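Local coordinates for protein thermospermine synthase (Medicago truncatula, PDB 6BQ5) that probably catalyses transfer of an aminopropyl group from decarboxylated S-adenosylmethionine to spermidine, giving thermospermine and 5'-methylthioadenosine, at residues Asn104-Gly109 / Val129-Asp134. Sequence-based numbering, arbitrary orientation. Where two conformers were deposited one is given.
Sequences NVFIMG and VMCDID. With MTA (5'-deoxy-5'-methylthioadenosine), chain D.
The ring of F106 reaches across to the neighbouring strand and touches two of its side chains on one face of the sheet. Its CG stands anti to the backbone N (chi1 -177°), which carries CD2 to 3.5 Å from V129 CG1 and the far end, CZ, to 3.4 Å from C131 CB. Both partners lie oblique to the ring, and C131 SG makes a sulfur-aromatic contact, 5.1 Å from the F106 centroid and 63° off its normal. M108 CG comes up in the plane of the ring at its edge, while E167 and L168 of helix 164-169 also pack on F106. On the other face, covered by T115, A116 and L119 of helix 114-120, I107 CD1 and M130 CB meet more loosely at 4.2 Å, but M130 CG comes to 3.4 Å from G109 O. The strands run parallel, 13° apart, joined by V129 N to V105 O, I107 N to V129 O, C131 N to I107 O and G109 N to C131 O, the last donor standing above the carbonyl plane. With helix 114-120 they form a beta-alpha-beta unit of the Rossmann-like fold, whose strand C-termini meet the nucleoside. There a side chain on G109 would crowd the ligand's O4' and, at these backbone angles, jam against M108 O. D132 grips the ribose of 5'-methylthioadenosine, OD1 taking O2' at 2.6 Å and OD2 taking O3' at the same length. OD1 also accepts from D134 N at 2.9 Å through its anti lone pair, an Asx turn, and OD2 from G111 N, in a segment consistent with the glycine-rich Rossmann turn. With an alanine in place of D132 the ribose hydroxyls would probably lose these acceptors, and D134 N and G111 N their carboxylate partner. Beyond it, I133 CG2 packs against the adenine, 3.4 Å from ligand C4.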
loop_
_atom_site.group_PDB
_atom_site.type_symbol
_atom_site.label_atom_id
_atom_site.label_comp_id
_atom_site.label_asym_id
_atom_site.label_seq_id
_atom_site.Cartn_x
_atom_site.Cartn_y
_atom_site.Cartn_z
ATOM N N ASN A 104 15.111 1.845 -45.813
ATOM C CA ASN A 104 15.976 2.097 -44.692
ATOM C C ASN A 104 15.286 3.018 -43.637
ATOM O O ASN A 104 14.458 3.887 -43.931
ATOM C CB ASN A 104 17.381 2.565 -45.081
ATOM C CG ASN A 104 17.414 3.961 -45.649
ATOM O OD1 ASN A 104 16.405 4.472 -46.113
ATOM N ND2 ASN A 104 18.610 4.585 -45.631
ATOM N N VAL A 105 15.613 2.705 -42.382
ATOM C CA VAL A 105 15.033 3.335 -41.172
ATOM C C VAL A 105 16.056 3.387 -40.049
ATOM O O VAL A 105 16.799 2.436 -39.840
ATOM C CB VAL A 105 13.821 2.560 -40.628
ATOM C CG1 VAL A 105 14.225 1.143 -40.236
ATOM C CG2 VAL A 105 13.233 3.260 -39.399
ATOM N N PHE A 106 16.069 4.511 -39.338
ATOM C CA PHE A 106 16.988 4.826 -38.235
ATOM C C PHE A 106 16.124 5.052 -36.969
ATOM O O PHE A 106 15.238 5.887 -37.000
ATOM C CB PHE A 106 17.735 6.123 -38.583
ATOM C CG PHE A 106 18.791 6.542 -37.569
ATOM C CD1 PHE A 106 18.471 7.315 -36.459
ATOM C CD2 PHE A 106 20.114 6.162 -37.734
ATOM C CE1 PHE A 106 19.457 7.683 -35.539
ATOM C CE2 PHE A 106 21.104 6.560 -36.832
ATOM C CZ PHE A 106 20.790 7.320 -35.758
ATOM N N ILE A 107 16.406 4.311 -35.882
ATOM C CA ILE A 107 15.696 4.427 -34.621
ATOM C C ILE A 107 16.594 5.261 -33.688
ATOM O O ILE A 107 17.716 4.884 -33.412
ATOM C CB ILE A 107 15.409 3.052 -33.929
ATOM C CG1 ILE A 107 14.716 2.039 -34.849
ATOM C CG2 ILE A 107 14.549 3.253 -32.652
ATOM C CD1 ILE A 107 14.803 0.608 -34.360
ATOM N N MET A 108 16.079 6.392 -33.212
ATOM C CA MET A 108 16.692 7.114 -32.082
ATOM C C MET A 108 16.208 6.480 -30.758
ATOM O O MET A 108 15.018 6.641 -30.330
ATOM C CB MET A 108 16.387 8.625 -32.101
ATOM C CG MET A 108 16.508 9.281 -33.481
ATOM S SD MET A 108 16.387 11.079 -33.445
ATOM C CE MET A 108 14.722 11.280 -32.804
ATOM N N GLY A 109 17.144 5.793 -30.114
ATOM C CA GLY A 109 16.888 4.994 -28.923
ATOM C C GLY A 109 16.569 3.572 -29.337
ATOM O O GLY A 109 17.240 2.999 -30.199
ATOM N N VAL A 129 18.689 0.722 -38.545
ATOM C CA VAL A 129 19.737 1.173 -37.614
ATOM C C VAL A 129 19.088 1.480 -36.251
ATOM O O VAL A 129 18.227 2.367 -36.187
ATOM C CB VAL A 129 20.464 2.431 -38.165
ATOM C CG1 VAL A 129 21.479 2.995 -37.158
ATOM C CG2 VAL A 129 21.148 2.089 -39.490
ATOM N N MET A 130 19.462 0.755 -35.177
ATOM C CA MET A 130 19.038 1.111 -33.793
ATOM C C MET A 130 20.227 1.809 -33.158
ATOM O O MET A 130 21.238 1.167 -32.913
ATOM C CB MET A 130 18.660 -0.129 -32.978
ATOM C CG MET A 130 18.479 0.056 -31.457
ATOM S SD MET A 130 18.785 -1.498 -30.592
ATOM C CE MET A 130 17.439 -2.437 -31.282
ATOM N N CYS A 131 20.111 3.115 -32.968
ATOM C CA CYS A 131 21.107 3.939 -32.314
ATOM C C CYS A 131 20.656 4.322 -30.895
ATOM O O CYS A 131 19.892 5.287 -30.717
ATOM C CB CYS A 131 21.367 5.192 -33.132
ATOM S SG CYS A 131 22.698 6.226 -32.484
ATOM N N ASP A 132 21.101 3.535 -29.911
ATOM C CA ASP A 132 20.838 3.803 -28.481
ATOM C C ASP A 132 22.138 4.199 -27.773
ATOM O O ASP A 132 23.173 3.589 -27.989
ATOM C CB ASP A 132 20.259 2.569 -27.800
ATOM C CG ASP A 132 19.540 2.904 -26.500
ATOM O OD1 ASP A 132 20.212 3.376 -25.533
ATOM O OD2 ASP A 132 18.290 2.733 -26.458
ATOM N N ILE A 133 22.054 5.218 -26.934
ATOM C CA ILE A 133 23.214 5.727 -26.203
ATOM C C ILE A 133 23.736 4.761 -25.141
ATOM O O ILE A 133 24.888 4.822 -24.782
ATOM C CB ILE A 133 22.897 7.101 -25.574
ATOM C CG1 ILE A 133 24.164 7.896 -25.289
ATOM C CG2 ILE A 133 22.001 6.977 -24.348
ATOM C CD1 ILE A 133 23.843 9.331 -24.924
ATOM N N ASP A 134 22.899 3.858 -24.654
ATOM C CA ASP A 134 23.257 3.006 -23.522
ATOM C C ASP A 134 23.357 1.521 -23.918
ATOM O O ASP A 134 22.383 0.797 -23.930
ATOM C CB ASP A 134 22.238 3.235 -22.403
ATOM C CG ASP A 134 22.631 2.585 -21.092
ATOM O OD1 ASP A 134 23.650 1.861 -21.073
ATOM O OD2 ASP A 134 21.923 2.808 -20.093
HETATM C CS MTA D . 13.813 5.516 -21.627
HETATM S "S5'" MTA D . 14.743 6.458 -22.769
HETATM C "C5'" MTA D . 14.541 5.414 -24.172
HETATM C "C4'" MTA D . 15.904 5.027 -24.734
HETATM O "O4'" MTA D . 16.591 6.178 -25.193
HETATM C "C2'" MTA D . 18.027 5.265 -23.602
HETATM O "O2'" MTA D . 19.205 4.479 -23.421
HETATM C "C3'" MTA D . 16.818 4.367 -23.698
HETATM O "O3'" MTA D . 17.098 3.042 -24.128
HETATM C "C1'" MTA D . 17.991 5.973 -24.937
HETATM N N9 MTA D . 18.562 7.321 -25.059
HETATM C C8 MTA D . 18.496 8.343 -24.198
HETATM N N7 MTA D . 19.093 9.443 -24.726
HETATM C C5 MTA D . 19.529 9.098 -25.951
HETATM C C6 MTA D . 20.266 9.771 -27.019
HETATM N N6 MTA D . 20.626 11.067 -26.890
HETATM N N1 MTA D . 20.512 9.061 -28.136
HETATM C C2 MTA D . 20.148 7.763 -28.267
HETATM N N3 MTA D . 19.483 7.078 -27.320
HETATM C C4 MTA D . 19.185 7.705 -26.161
#